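Long-range contacts in response regulator (Caulobacter vibrioides, PDB 3T0Y), which probably mimics a sigma factor through the sigma-like part present here and sequesters an anti-sigma factor, so linking two-component signalling to the control of transcription: residues T36-T41 against I93-R98; D43-V48 against A76-S81. One frame throughout, in Å; residues are numbered along the deposited sequence.

Contact 1: residues T36-T41 against I93-R98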
loop_
_atom_site.group_PDB
_atom_site.type_symbol
_atom_site.label_atom_id
_atom_site.label_comp_id
_atom_site.label_asym_id
_atom_site.label_seq_id
_atom_site.Cartn_x
_atom_site.Cartn_y
_atom_site.Cartn_z
ATOM N N THR C 36 -6.052 3.627 2.785
ATOM C CA THR C 36 -5.514 2.324 2.418
ATOM C C THR C 36 -4.362 1.806 3.299
ATOM O O THR C 36 -3.933 0.667 3.141
ATOM C CB THR C 36 -5.050 2.312 0.957
ATOM O OG1 THR C 36 -3.855 3.090 0.853
ATOM C CG2 THR C 36 -6.137 2.889 0.033
ATOM N N GLY C 37 -3.856 2.637 4.210
ATOM C CA GLY C 37 -2.995 2.132 5.255
ATOM C C GLY C 37 -1.586 2.655 5.345
ATOM O O GLY C 37 -1.002 2.644 6.432
ATOM N N ASP C 38 -1.032 3.066 4.211
ATOM C CA ASP C 38 0.282 3.693 4.170
ATOM C C ASP C 38 0.481 4.428 2.842
ATOM O O ASP C 38 -0.355 4.324 1.930
ATOM C CB ASP C 38 1.411 2.678 4.435
ATOM C CG ASP C 38 1.584 1.658 3.306
ATOM O OD1 ASP C 38 2.405 0.727 3.469
ATOM O OD2 ASP C 38 0.920 1.779 2.258
ATOM N N GLN C 39 1.584 5.172 2.738
ATOM C CA GLN C 39 1.798 6.048 1.590
ATOM C C GLN C 39 2.083 5.251 0.326
ATOM O O GLN C 39 1.682 5.652 -0.762
ATOM C CB GLN C 39 2.944 7.036 1.855
ATOM C CG GLN C 39 2.867 8.310 1.010
ATOM C CD GLN C 39 1.570 9.098 1.261
ATOM O OE1 GLN C 39 1.418 9.754 2.301
ATOM N NE2 GLN C 39 0.620 9.017 0.310
ATOM N N ALA C 40 2.769 4.124 0.467
ATOM C CA ALA C 40 3.067 3.278 -0.692
ATOM C C ALA C 40 1.790 2.734 -1.324
ATOM O O ALA C 40 1.594 2.822 -2.540
ATOM C CB ALA C 40 3.989 2.131 -0.304
ATOM N N THR C 41 0.925 2.165 -0.489
ATOM C CA THR C 41 -0.358 1.675 -0.945
ATOM C C THR C 41 -1.190 2.845 -1.515
ATOM O O THR C 41 -1.793 2.723 -2.600
ATOM C CB THR C 41 -1.118 0.955 0.187
ATOM O OG1 THR C 41 -0.286 -0.074 0.750
ATOM C CG2 THR C 41 -2.387 0.313 -0.349
ATOM N N ILE C 93 -5.480 -5.131 0.891
ATOM C CA ILE C 93 -5.162 -5.637 2.214
ATOM C C ILE C 93 -4.300 -4.629 2.991
ATOM O O ILE C 93 -3.337 -4.066 2.454
ATOM C CB ILE C 93 -4.395 -6.960 2.095
ATOM C CG1 ILE C 93 -5.281 -7.997 1.406
ATOM C CG2 ILE C 93 -3.927 -7.421 3.459
ATOM C CD1 ILE C 93 -4.538 -9.164 0.880
ATOM N N ALA C 94 -4.641 -4.409 4.252
ATOM C CA ALA C 94 -3.834 -3.542 5.108
ATOM C C ALA C 94 -2.394 -3.966 4.966
ATOM O O ALA C 94 -2.094 -5.159 5.033
ATOM C CB ALA C 94 -4.265 -3.646 6.564
ATOM N N PRO C 95 -1.498 -2.994 4.764
ATOM C CA PRO C 95 -0.071 -3.245 4.518
ATOM C C PRO C 95 0.587 -4.253 5.480
ATOM O O PRO C 95 1.281 -5.157 5.007
ATOM C CB PRO C 95 0.553 -1.855 4.658
ATOM C CG PRO C 95 -0.559 -0.915 4.194
ATOM C CD PRO C 95 -1.832 -1.562 4.688
ATOM N N ARG C 96 0.391 -4.119 6.787
ATOM C CA ARG C 96 1.057 -5.029 7.704
ATOM C C ARG C 96 0.487 -6.441 7.584
ATOM O O ARG C 96 1.197 -7.426 7.806
ATOM C CB ARG C 96 0.990 -4.517 9.145
ATOM C CG ARG C 96 2.316 -4.644 9.906
ATOM C CD ARG C 96 3.392 -3.713 9.321
ATOM N NE ARG C 96 4.757 -4.134 9.656
ATOM C CZ ARG C 96 5.851 -3.485 9.272
ATOM N NH1 ARG C 96 5.743 -2.380 8.544
ATOM N NH2 ARG C 96 7.054 -3.937 9.613
ATOM N N SER C 97 -0.779 -6.545 7.206
ATOM C CA SER C 97 -1.396 -7.854 7.048
ATOM C C SER C 97 -0.943 -8.429 5.730
ATOM O O SER C 97 -0.762 -9.637 5.604
ATOM C CB SER C 97 -2.918 -7.759 7.080
ATOM O OG SER C 97 -3.372 -7.203 8.308
ATOM N N ARG C 98 -0.752 -7.559 4.747
ATOM C CA ARG C 98 -0.258 -7.989 3.444
ATOM C C ARG C 98 1.156 -8.555 3.507
ATOM O O ARG C 98 1.491 -9.518 2.811
ATOM C CB ARG C 98 -0.263 -6.826 2.468
ATOM C CG ARG C 98 -0.205 -7.284 1.030
ATOM C CD ARG C 98 -0.725 -6.198 0.122
ATOM N NE ARG C 98 0.142 -5.043 0.156
ATOM C CZ ARG C 98 -0.210 -3.810 0.482
ATOM N NH1 ARG C 98 -1.455 -3.508 0.809
ATOM N NH2 ARG C 98 0.724 -2.863 0.457
#
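The five-membered ring of P95 lodges against D38 and the turn before it, while R98 reaches past the ring to T41. P95 and D38 pass each other in opposite directions: CB of P95 lies 3.4 Å from OD1 of D38, and CG of P95 sits 3.5 Å from CG of D38. The proline's CD rests against the turn, 3.4 Å from O of T36. It also comes within 3.9 Å of CA of G37, a close approach helped by the missing side chain there; G37 leaves the preceding helix with positive phi. D38 is the N-cap of helix 39-54. Its chi1 of 69° sets CG between the backbone N and the carbonyl carbon, turning the carboxylate back over the first turn. OD2 of D38 then accepts twice on its syn side, from N of T41 at 2.8 Å and from OG1 of T41 at 2.7 Å, on opposite faces of the carboxylate plane. The O-H bond orients the threonine hydroxyl, whose oxygen in turn accepts from NH2 of R98 at 3.0 Å. That bond is nearly straight (165°) and runs close to the guanidinium plane. The arginine chain bends at chi3 to bring the group edge-on to T41, with CA of P95 beneath the rim of one face. By accepting from the hydroxyl, the carboxylate would probably make its oxygen a better acceptor for the arginine. The buried contact joins two helix starts, 39-54 and 95-106, each entered through an N-cap, D38 and A94. Behind the second, I93 and S97 pack on helix 122-140, while NH2 of R98 also hydrogen-bonds to O of L35 of the second subunit.

Contact 2: residues D43-V48 against A76-S81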
loop_
_atom_site.group_PDB
_atom_site.type_symbol
_atom_site.label_atom_id
_atom_site.label_comp_id
_atom_site.label_asym_id
_atom_site.label_seq_id
_atom_site.Cartn_x
_atom_site.Cartn_y
_atom_site.Cartn_z
ATOM N N ASP C 43 -0.168 5.827 -2.766
ATOM C CA ASP C 43 0.420 6.257 -4.023
ATOM C C ASP C 43 0.156 5.256 -5.134
ATOM O O ASP C 43 0.011 5.633 -6.283
ATOM C CB ASP C 43 1.923 6.496 -3.867
ATOM C CG ASP C 43 2.226 7.686 -2.979
ATOM O OD1 ASP C 43 1.274 8.411 -2.642
ATOM O OD2 ASP C 43 3.405 7.922 -2.634
ATOM N N HIS C 44 0.095 3.979 -4.808
ATOM C CA HIS C 44 -0.251 2.997 -5.831
ATOM C C HIS C 44 -1.611 3.337 -6.451
ATOM O O HIS C 44 -1.784 3.309 -7.674
ATOM C CB HIS C 44 -0.278 1.579 -5.252
ATOM C CG HIS C 44 -1.070 0.615 -6.084
ATOM N ND1 HIS C 44 -0.606 0.104 -7.281
ATOM C CD2 HIS C 44 -2.306 0.087 -5.904
ATOM C CE1 HIS C 44 -1.515 -0.709 -7.793
ATOM N NE2 HIS C 44 -2.558 -0.733 -6.980
ATOM N N TYR C 45 -2.575 3.682 -5.596
ATOM C CA TYR C 45 -3.949 3.893 -6.043
ATOM C C TYR C 45 -4.121 5.231 -6.763
ATOM O O TYR C 45 -4.899 5.355 -7.711
ATOM C CB TYR C 45 -4.921 3.773 -4.861
ATOM C CG TYR C 45 -5.302 2.347 -4.565
ATOM C CD1 TYR C 45 -6.071 1.619 -5.474
ATOM C CD2 TYR C 45 -4.875 1.714 -3.402
ATOM C CE1 TYR C 45 -6.423 0.304 -5.223
ATOM C CE2 TYR C 45 -5.225 0.389 -3.133
ATOM C CZ TYR C 45 -6.003 -0.305 -4.054
ATOM O OH TYR C 45 -6.374 -1.599 -3.812
ATOM N N VAL C 46 -3.394 6.229 -6.291
ATOM C CA VAL C 46 -3.342 7.495 -6.975
ATOM C C VAL C 46 -2.784 7.323 -8.400
ATOM O O VAL C 46 -3.321 7.890 -9.359
ATOM C CB VAL C 46 -2.479 8.519 -6.194
ATOM C CG1 VAL C 46 -2.445 9.830 -6.945
ATOM C CG2 VAL C 46 -3.032 8.708 -4.780
ATOM N N ARG C 47 -1.687 6.568 -8.531
ATOM C CA ARG C 47 -1.079 6.352 -9.840
ATOM C C ARG C 47 -2.093 5.702 -10.769
ATOM O O ARG C 47 -2.335 6.180 -11.865
ATOM C CB ARG C 47 0.194 5.492 -9.748
ATOM C CG ARG C 47 1.439 6.257 -9.285
ATOM C CD ARG C 47 2.742 5.464 -9.545
ATOM N NE ARG C 47 2.650 4.100 -9.035
ATOM C CZ ARG C 47 2.968 3.740 -7.796
ATOM N NH1 ARG C 47 3.424 4.642 -6.934
ATOM N NH2 ARG C 47 2.829 2.475 -7.416
ATOM N N VAL C 48 -2.695 4.614 -10.321
ATOM C CA VAL C 48 -3.684 3.932 -11.137
ATOM C C VAL C 48 -4.766 4.905 -11.629
ATOM O O VAL C 48 -5.228 4.818 -12.787
ATOM C CB VAL C 48 -4.346 2.794 -10.358
ATOM C CG1 VAL C 48 -5.524 2.237 -11.141
ATOM C CG2 VAL C 48 -3.312 1.698 -10.028
ATOM N N ALA C 76 -13.465 5.275 -7.676
ATOM C CA ALA C 76 -13.930 4.301 -8.655
ATOM C C ALA C 76 -12.881 3.234 -8.950
ATOM O O ALA C 76 -13.205 2.048 -9.069
ATOM C CB ALA C 76 -14.328 4.999 -9.945
ATOM N N ILE C 77 -11.628 3.643 -9.089
ATOM C CA ILE C 77 -10.600 2.655 -9.385
ATOM C C ILE C 77 -10.256 1.906 -8.104
ATOM O O ILE C 77 -9.930 0.733 -8.141
ATOM C CB ILE C 77 -9.333 3.253 -10.069
ATOM C CG1 ILE C 77 -8.652 4.287 -9.173
ATOM C CG2 ILE C 77 -9.669 3.854 -11.437
ATOM C CD1 ILE C 77 -7.697 3.675 -8.180
ATOM N N TRP C 78 -10.348 2.586 -6.967
ATOM C CA TRP C 78 -10.080 1.935 -5.689
ATOM C C TRP C 78 -11.077 0.812 -5.462
ATOM O O TRP C 78 -10.718 -0.317 -5.120
ATOM C CB TRP C 78 -10.178 2.930 -4.536
ATOM C CG TRP C 78 -10.053 2.263 -3.219
ATOM C CD1 TRP C 78 -8.911 1.793 -2.645
ATOM C CD2 TRP C 78 -11.110 1.982 -2.301
ATOM N NE1 TRP C 78 -9.191 1.221 -1.424
ATOM C CE2 TRP C 78 -10.535 1.334 -1.183
ATOM C CE3 TRP C 78 -12.489 2.210 -2.312
ATOM C CZ2 TRP C 78 -11.294 0.902 -0.093
ATOM C CZ3 TRP C 78 -13.237 1.796 -1.227
ATOM C CH2 TRP C 78 -12.634 1.148 -0.127
ATOM N N LEU C 79 -12.338 1.155 -5.660
ATOM C CA LEU C 79 -13.442 0.230 -5.538
ATOM C C LEU C 79 -13.225 -0.990 -6.417
ATOM O O LEU C 79 -13.264 -2.124 -5.942
ATOM C CB LEU C 79 -14.720 0.939 -5.980
ATOM C CG LEU C 79 -16.000 0.438 -5.342
ATOM C CD1 LEU C 79 -15.803 0.377 -3.836
ATOM C CD2 LEU C 79 -17.146 1.355 -5.708
ATOM N N SER C 80 -12.991 -0.743 -7.703
ATOM C CA SER C 80 -12.848 -1.804 -8.698
ATOM C C SER C 80 -11.575 -2.661 -8.562
ATOM O O SER C 80 -11.391 -3.634 -9.297
ATOM C CB SER C 80 -12.881 -1.203 -10.108
ATOM O OG SER C 80 -11.590 -0.750 -10.496
ATOM N N SER C 81 -10.683 -2.300 -7.647
ATOM C CA SER C 81 -9.442 -3.050 -7.527
ATOM C C SER C 81 -9.699 -4.412 -6.869
ATOM O O SER C 81 -8.911 -5.337 -7.028
ATOM C CB SER C 81 -8.348 -2.237 -6.804
ATOM O OG SER C 81 -8.524 -2.251 -5.396
#
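I77 and Y45 interlock in the sigma2-like region, where helix segments 43-48 and 76-80, on helices 39-54 and 66-80, cross at 114° with their axes 9.6 Å apart. The bump is CD1 of I77: it enters the hollow between Y45 and V48, about one helical turn apart, touching O of Y45 at 3.3 Å, the rim of the tyrosine ring at CD1, and CG1 of V48 at 3.9 Å. A chi1 of 61° places CG1 of I77 between its backbone N and carbonyl carbon and so aims the tip at this groove. In return the Y45 ring fills the gap between I77, W78 and S81. W78 meets it in a T-shaped pair, planes at 69°, with CD1 of the indole 3.7 Å above the centre of the tyrosine face. CD2 of H44 takes the opposite face, so the ring is sandwiched. Outside the two segments, F74 also touches Y45, and R92 makes a cation-pi contact with W78. At the far end of the ring, OH of Y45 donates to OG of S81 at 2.7 Å, and that OG passes a bond on to the backbone O of W78 at 2.9 Å.

Overall arrangement
Contacts 1 and 2 share helix 39-54, the first at its capped start and the second along its next turns; their centres lie about 13 Å apart. T36 bridges them, since its CG2 is 3.8 Å from NE1 of W78 and equally 3.8 Å from CD2 of Y45. Contact 2 ties this helix to 66-80, whereas contact 1 ties the sigma2 family region to the PhyR sigma-like one. Both also meet the second subunit, where R47 forms a salt bridge with D38 of that neighbouring copy. Q39, D43, V46 and R47 pack on the chain of another protein, consistent with an anti-sigma factor docking along helix 39-54.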